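Long-range contact in glycosyl hydrolases family 31 family protein (Aspergillus niger, PDB 6DRU), which releases alpha-xylose from the non-reducing terminal glucose of xyloglucan oligosaccharides as a family 31 glycoside hydrolase: residues 440-452 with 467-481. Residues are numbered along the deposited sequence; the frame is centred on the assembly and turned at random.
Sequences PWAHQQAIEEGFR and SLSRSGYIGSQRFCS. With XYS (alpha-D-xylopyranose), chain N.
Gln444 reaches from helix 440-452 into segment 467-481, and its side chain illustrates how a buried amide can tie a barrel helix to the loop that joins two barrel strands and to the start of the second strand. CB lies off-centre over the ring of Phe479, a CH-pi contact 4.2 Å from Gln444 CB to the ring centroid. CG sits beside the backbone N (chi1 -60°) and continues outward, extended, to meet the hydroxyls of Ser469 and Ser481 at van der Waals range. CD passes the carbonyl of Ser471, and the amide then divides its work. Its NE2 donates to Ser481 OG at 2.8 Å, the acceptor lying in the amide plane, while its OE1 lies 2.9 Å from Ser476 OG, a hydroxyl that accepts a bond from Tyr473 N.

Phe479 wedges in next to it. One edge of its ring points at the face of Trp441 in a T-shaped pair with planes at 69°, and another edge lies against the CB and CG of Glu448. Beyond, the Trp441 rim ends over one face of the Arg478 guanidinium, Trp441 CZ2 standing 3.3 Å from Arg478 NH1. Glu448 is bent at chi2 (74°), which lets OE1 accept the Cys480 N-H at 2.8 Å, met from above the carboxylate plane. Its OE2 takes a salt bridge from Arg452 NE, whose guanidinium also binds the carbonyls of Ser461 and Ala462; Cys480 is disulfide-bonded to Cys463.

Strands 467-469 and 481-484 are parallel neighbours in the TIM barrel, and Arg470, following the first, donates to O2 of the bound xylose. The chemistry therefore implies a polar seam in which the Gln444 amide and Glu448 carboxylate satisfy a buried strand hydroxyl and a loop N-H.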
loop_
_atom_site.group_PDB
_atom_site.type_symbol
_atom_site.label_atom_id
_atom_site.label_comp_id
_atom_site.label_asym_id
_atom_site.label_seq_id
_atom_site.Cartn_x
_atom_site.Cartn_y
_atom_site.Cartn_z
ATOM N N PRO A 440 -21.398 -7.508 -12.418
ATOM C CA PRO A 440 -22.419 -7.864 -13.416
ATOM C C PRO A 440 -23.281 -9.037 -12.989
ATOM O O PRO A 440 -24.458 -9.101 -13.366
ATOM C CB PRO A 440 -21.590 -8.194 -14.662
ATOM C CG PRO A 440 -20.293 -8.668 -14.121
ATOM C CD PRO A 440 -20.040 -7.842 -12.890
ATOM N N TRP A 441 -22.724 -9.969 -12.214
ATOM C CA TRP A 441 -23.511 -11.080 -11.692
ATOM C C TRP A 441 -24.613 -10.577 -10.766
ATOM O O TRP A 441 -25.760 -11.032 -10.847
ATOM C CB TRP A 441 -22.585 -12.054 -10.962
ATOM C CG TRP A 441 -23.192 -13.369 -10.584
ATOM C CD1 TRP A 441 -23.097 -14.542 -11.274
ATOM C CD2 TRP A 441 -23.961 -13.655 -9.410
ATOM N NE1 TRP A 441 -23.768 -15.539 -10.608
ATOM C CE2 TRP A 441 -24.307 -15.021 -9.460
ATOM C CE3 TRP A 441 -24.395 -12.890 -8.323
ATOM C CZ2 TRP A 441 -25.067 -15.635 -8.468
ATOM C CZ3 TRP A 441 -25.150 -13.502 -7.338
ATOM C CH2 TRP A 441 -25.478 -14.861 -7.418
ATOM N N ALA A 442 -24.284 -9.627 -9.888
ATOM C CA ALA A 442 -25.289 -9.050 -9.004
ATOM C C ALA A 442 -26.251 -8.135 -9.747
ATOM O O ALA A 442 -27.371 -7.921 -9.271
ATOM C CB ALA A 442 -24.613 -8.282 -7.867
ATOM N N HIS A 443 -25.839 -7.587 -10.893
ATOM C CA HIS A 443 -26.758 -6.789 -11.698
ATOM C C HIS A 443 -27.822 -7.669 -12.344
ATOM O O HIS A 443 -29.005 -7.309 -12.361
ATOM C CB HIS A 443 -25.983 -6.003 -12.755
ATOM C CG HIS A 443 -26.764 -4.884 -13.372
ATOM N ND1 HIS A 443 -27.514 -4.001 -12.626
ATOM C CD2 HIS A 443 -26.905 -4.499 -14.662
ATOM C CE1 HIS A 443 -28.085 -3.123 -13.429
ATOM N NE2 HIS A 443 -27.729 -3.400 -14.669
ATOM N N GLN A 444 -27.420 -8.823 -12.889
ATOM C CA GLN A 444 -28.401 -9.806 -13.338
ATOM C C GLN A 444 -29.314 -10.218 -12.192
ATOM O O GLN A 444 -30.532 -10.343 -12.369
ATOM C CB GLN A 444 -27.697 -11.037 -13.911
ATOM C CG GLN A 444 -26.792 -10.772 -15.096
ATOM C CD GLN A 444 -26.136 -12.039 -15.610
ATOM O OE1 GLN A 444 -25.140 -12.506 -15.058
ATOM N NE2 GLN A 444 -26.699 -12.609 -16.667
ATOM N N GLN A 445 -28.734 -10.432 -11.009
ATOM C CA GLN A 445 -29.507 -10.842 -9.842
ATOM C C GLN A 445 -30.568 -9.813 -9.474
ATOM O O GLN A 445 -31.642 -10.181 -8.985
ATOM C CB GLN A 445 -28.559 -11.087 -8.664
ATOM C CG GLN A 445 -29.241 -11.431 -7.352
ATOM C CD GLN A 445 -28.283 -11.414 -6.175
ATOM O OE1 GLN A 445 -27.287 -10.689 -6.179
ATOM N NE2 GLN A 445 -28.581 -12.213 -5.158
ATOM N N ALA A 446 -30.292 -8.527 -9.703
ATOM C CA ALA A 446 -31.262 -7.492 -9.359
ATOM C C ALA A 446 -32.574 -7.676 -10.115
ATOM O O ALA A 446 -33.656 -7.554 -9.528
ATOM C CB ALA A 446 -30.670 -6.109 -9.634
ATOM N N ILE A 447 -32.503 -7.981 -11.412
ATOM C CA ILE A 447 -33.730 -8.178 -12.183
ATOM C C ILE A 447 -34.296 -9.569 -11.952
ATOM O O ILE A 447 -35.520 -9.754 -11.966
ATOM C CB ILE A 447 -33.491 -7.911 -13.679
ATOM C CG1 ILE A 447 -33.081 -6.461 -13.902
ATOM C CG2 ILE A 447 -34.731 -8.208 -14.492
ATOM C CD1 ILE A 447 -31.614 -6.301 -14.051
ATOM N N GLU A 448 -33.435 -10.563 -11.727
ATOM C CA GLU A 448 -33.930 -11.895 -11.403
ATOM C C GLU A 448 -34.789 -11.855 -10.147
ATOM O O GLU A 448 -35.868 -12.459 -10.100
ATOM C CB GLU A 448 -32.762 -12.864 -11.226
ATOM C CG GLU A 448 -33.177 -14.273 -10.828
ATOM C CD GLU A 448 -33.796 -15.052 -11.976
ATOM O OE1 GLU A 448 -33.693 -14.595 -13.135
ATOM O OE2 GLU A 448 -34.391 -16.120 -11.718
ATOM N N GLU A 449 -34.330 -11.133 -9.121
ATOM C CA GLU A 449 -35.125 -10.976 -7.909
ATOM C C GLU A 449 -36.427 -10.241 -8.200
ATOM O O GLU A 449 -37.479 -10.581 -7.645
ATOM C CB GLU A 449 -34.314 -10.233 -6.845
ATOM C CG GLU A 449 -33.130 -11.018 -6.301
ATOM C CD GLU A 449 -32.201 -10.168 -5.450
ATOM O OE1 GLU A 449 -32.209 -8.927 -5.606
ATOM O OE2 GLU A 449 -31.458 -10.746 -4.627
ATOM N N GLY A 450 -36.379 -9.237 -9.079
ATOM C CA GLY A 450 -37.593 -8.517 -9.429
ATOM C C GLY A 450 -38.562 -9.355 -10.239
ATOM O O GLY A 450 -39.770 -9.339 -9.988
ATOM N N PHE A 451 -38.050 -10.084 -11.233
ATOM C CA PHE A 451 -38.890 -10.996 -12.004
ATOM C C PHE A 451 -39.575 -12.006 -11.094
ATOM O O PHE A 451 -40.804 -12.147 -11.113
ATOM C CB PHE A 451 -38.051 -11.717 -13.060
ATOM C CG PHE A 451 -37.789 -10.903 -14.296
ATOM C CD1 PHE A 451 -38.531 -9.768 -14.571
ATOM C CD2 PHE A 451 -36.795 -11.280 -15.187
ATOM C CE1 PHE A 451 -38.286 -9.022 -15.711
ATOM C CE2 PHE A 451 -36.547 -10.541 -16.328
ATOM C CZ PHE A 451 -37.293 -9.410 -16.590
ATOM N N ARG A 452 -38.789 -12.718 -10.282
ATOM C CA ARG A 452 -39.346 -13.770 -9.440
ATOM C C ARG A 452 -40.282 -13.211 -8.376
ATOM O O ARG A 452 -41.194 -13.914 -7.927
ATOM C CB ARG A 452 -38.215 -14.566 -8.792
ATOM C CG ARG A 452 -37.306 -15.268 -9.788
ATOM C CD ARG A 452 -38.077 -16.271 -10.620
ATOM N NE ARG A 452 -37.209 -17.009 -11.531
ATOM C CZ ARG A 452 -37.636 -17.949 -12.367
ATOM N NH1 ARG A 452 -38.923 -18.268 -12.407
ATOM N NH2 ARG A 452 -36.778 -18.573 -13.162
ATOM N N SER A 467 -33.844 -11.104 -19.422
ATOM C CA SER A 467 -33.012 -9.913 -19.424
ATOM C C SER A 467 -31.844 -10.134 -20.375
ATOM O O SER A 467 -31.392 -11.264 -20.576
ATOM C CB SER A 467 -32.492 -9.571 -18.021
ATOM O OG SER A 467 -31.496 -10.488 -17.604
ATOM N N LEU A 468 -31.367 -9.045 -20.970
ATOM C CA LEU A 468 -30.263 -9.086 -21.921
ATOM C C LEU A 468 -29.057 -8.421 -21.270
ATOM O O LEU A 468 -29.056 -7.206 -21.046
ATOM C CB LEU A 468 -30.647 -8.395 -23.229
ATOM C CG LEU A 468 -29.608 -8.337 -24.350
ATOM C CD1 LEU A 468 -29.160 -9.732 -24.757
ATOM C CD2 LEU A 468 -30.173 -7.594 -25.546
ATOM N N SER A 469 -28.037 -9.218 -20.963
ATOM C CA SER A 469 -26.848 -8.750 -20.268
ATOM C C SER A 469 -25.618 -8.927 -21.148
ATOM O O SER A 469 -25.552 -9.839 -21.977
ATOM C CB SER A 469 -26.655 -9.502 -18.944
ATOM O OG SER A 469 -25.362 -9.279 -18.410
ATOM N N ARG A 470 -24.639 -8.045 -20.953
ATOM C CA ARG A 470 -23.383 -8.087 -21.691
ATOM C C ARG A 470 -22.235 -8.660 -20.872
ATOM O O ARG A 470 -21.110 -8.737 -21.374
ATOM C CB ARG A 470 -23.011 -6.684 -22.178
ATOM C CG ARG A 470 -22.234 -6.657 -23.482
ATOM C CD ARG A 470 -21.934 -5.229 -23.899
ATOM N NE ARG A 470 -21.066 -4.551 -22.945
ATOM C CZ ARG A 470 -20.820 -3.245 -22.961
ATOM N NH1 ARG A 470 -21.385 -2.476 -23.882
ATOM N NH2 ARG A 470 -20.016 -2.710 -22.054
ATOM N N SER A 471 -22.488 -9.056 -19.627
ATOM C CA SER A 471 -21.439 -9.570 -18.761
ATOM C C SER A 471 -22.063 -10.508 -17.735
ATOM O O SER A 471 -23.285 -10.657 -17.658
ATOM C CB SER A 471 -20.675 -8.430 -18.081
ATOM O OG SER A 471 -19.495 -8.902 -17.453
ATOM N N GLY A 472 -21.203 -11.136 -16.946
ATOM C CA GLY A 472 -21.661 -12.088 -15.955
ATOM C C GLY A 472 -20.475 -12.710 -15.263
ATOM O O GLY A 472 -19.371 -12.163 -15.297
ATOM N N TYR A 473 -20.698 -13.864 -14.642
ATOM C CA TYR A 473 -19.605 -14.537 -13.954
ATOM C C TYR A 473 -19.994 -15.994 -13.711
ATOM O O TYR A 473 -20.829 -16.552 -14.431
ATOM C CB TYR A 473 -19.248 -13.792 -12.656
ATOM C CG TYR A 473 -17.838 -14.052 -12.184
ATOM C CD1 TYR A 473 -16.758 -13.872 -13.040
ATOM C CD2 TYR A 473 -17.583 -14.479 -10.888
ATOM C CE1 TYR A 473 -15.465 -14.110 -12.620
ATOM C CE2 TYR A 473 -16.290 -14.718 -10.456
ATOM C CZ TYR A 473 -15.236 -14.531 -11.327
ATOM O OH TYR A 473 -13.946 -14.766 -10.908
ATOM N N ILE A 474 -19.374 -16.604 -12.698
ATOM C CA ILE A 474 -19.604 -18.011 -12.398
ATOM C C ILE A 474 -21.069 -18.236 -12.063
ATOM O O ILE A 474 -21.641 -17.555 -11.203
ATOM C CB ILE A 474 -18.690 -18.457 -11.247
ATOM C CG1 ILE A 474 -17.222 -18.209 -11.603
ATOM C CG2 ILE A 474 -18.914 -19.918 -10.921
ATOM C CD1 ILE A 474 -16.269 -18.406 -10.446
ATOM N N GLY A 475 -21.686 -19.197 -12.748
ATOM C CA GLY A 475 -23.062 -19.547 -12.463
ATOM C C GLY A 475 -24.093 -18.559 -12.955
ATOM O O GLY A 475 -25.234 -18.590 -12.490
ATOM N N SER A 476 -23.728 -17.679 -13.892
ATOM C CA SER A 476 -24.688 -16.717 -14.422
ATOM C C SER A 476 -25.846 -17.391 -15.143
ATOM O O SER A 476 -26.885 -16.752 -15.353
ATOM C CB SER A 476 -23.989 -15.736 -15.367
ATOM O OG SER A 476 -23.283 -14.738 -14.652
ATOM N N GLN A 477 -25.701 -18.664 -15.522
ATOM C CA GLN A 477 -26.771 -19.361 -16.223
ATOM C C GLN A 477 -27.991 -19.597 -15.345
ATOM O O GLN A 477 -29.037 -19.998 -15.865
ATOM C CB GLN A 477 -26.266 -20.697 -16.774
ATOM C CG GLN A 477 -25.947 -21.744 -15.719
ATOM C CD GLN A 477 -24.536 -21.626 -15.184
ATOM O OE1 GLN A 477 -23.794 -20.713 -15.545
ATOM N NE2 GLN A 477 -24.153 -22.560 -14.321
ATOM N N ARG A 478 -27.890 -19.352 -14.037
ATOM C CA ARG A 478 -29.018 -19.562 -13.140
ATOM C C ARG A 478 -30.110 -18.514 -13.306
ATOM O O ARG A 478 -31.192 -18.682 -12.734
ATOM C CB ARG A 478 -28.535 -19.565 -11.690
ATOM C CG ARG A 478 -28.189 -18.183 -11.163
ATOM C CD ARG A 478 -27.640 -18.243 -9.748
ATOM N NE ARG A 478 -26.329 -18.879 -9.702
ATOM C CZ ARG A 478 -25.615 -19.039 -8.593
ATOM N NH1 ARG A 478 -26.086 -18.609 -7.430
ATOM N NH2 ARG A 478 -24.429 -19.630 -8.646
ATOM N N PHE A 479 -29.862 -17.451 -14.064
ATOM C CA PHE A 479 -30.797 -16.344 -14.194
ATOM C C PHE A 479 -31.583 -16.439 -15.497
ATOM O O PHE A 479 -31.124 -17.021 -16.482
ATOM C CB PHE A 479 -30.064 -15.000 -14.149
ATOM C CG PHE A 479 -29.215 -14.805 -12.926
ATOM C CD1 PHE A 479 -29.792 -14.730 -11.670
ATOM C CD2 PHE A 479 -27.841 -14.675 -13.036
ATOM C CE1 PHE A 479 -29.011 -14.542 -10.544
ATOM C CE2 PHE A 479 -27.055 -14.486 -11.914
ATOM C CZ PHE A 479 -27.642 -14.419 -10.666
ATOM N N CYS A 480 -32.781 -15.851 -15.490
ATOM C CA CYS A 480 -33.525 -15.614 -16.722
ATOM C C CYS A 480 -32.812 -14.538 -17.532
ATOM O O CYS A 480 -33.365 -13.456 -17.754
ATOM C CB CYS A 480 -34.966 -15.186 -16.426
ATOM S SG CYS A 480 -35.965 -16.358 -15.467
ATOM N N SER A 481 -31.590 -14.820 -17.975
ATOM C CA SER A 481 -30.730 -13.802 -18.557
ATOM C C SER A 481 -29.890 -14.422 -19.663
ATOM O O SER A 481 -29.353 -15.521 -19.500
ATOM C CB SER A 481 -29.823 -13.176 -17.491
ATOM O OG SER A 481 -29.044 -12.124 -18.033
HETATM C C1 XYS N . -23.596 -0.329 -25.983
HETATM C C2 XYS N . -24.232 -1.653 -26.337
HETATM C C3 XYS N . -25.028 -1.493 -27.613
HETATM C C4 XYS N . -25.997 -0.340 -27.467
HETATM C C5 XYS N . -25.248 0.889 -26.999
HETATM O O1 XYS N . -22.758 0.083 -27.037
HETATM O O2 XYS N . -23.232 -2.627 -26.514
HETATM O O3 XYS N . -25.741 -2.678 -27.880
HETATM O O4 XYS N . -26.599 -0.075 -28.711
HETATM O O5 XYS N . -24.607 0.628 -25.770
HETATM O O HOH W 1 -31.340 -11.315 -14.928
HETATM O O HOH W 2 -34.082 -18.325 -12.652
HETATM O O HOH W 3 -34.028 -12.617 -14.749
#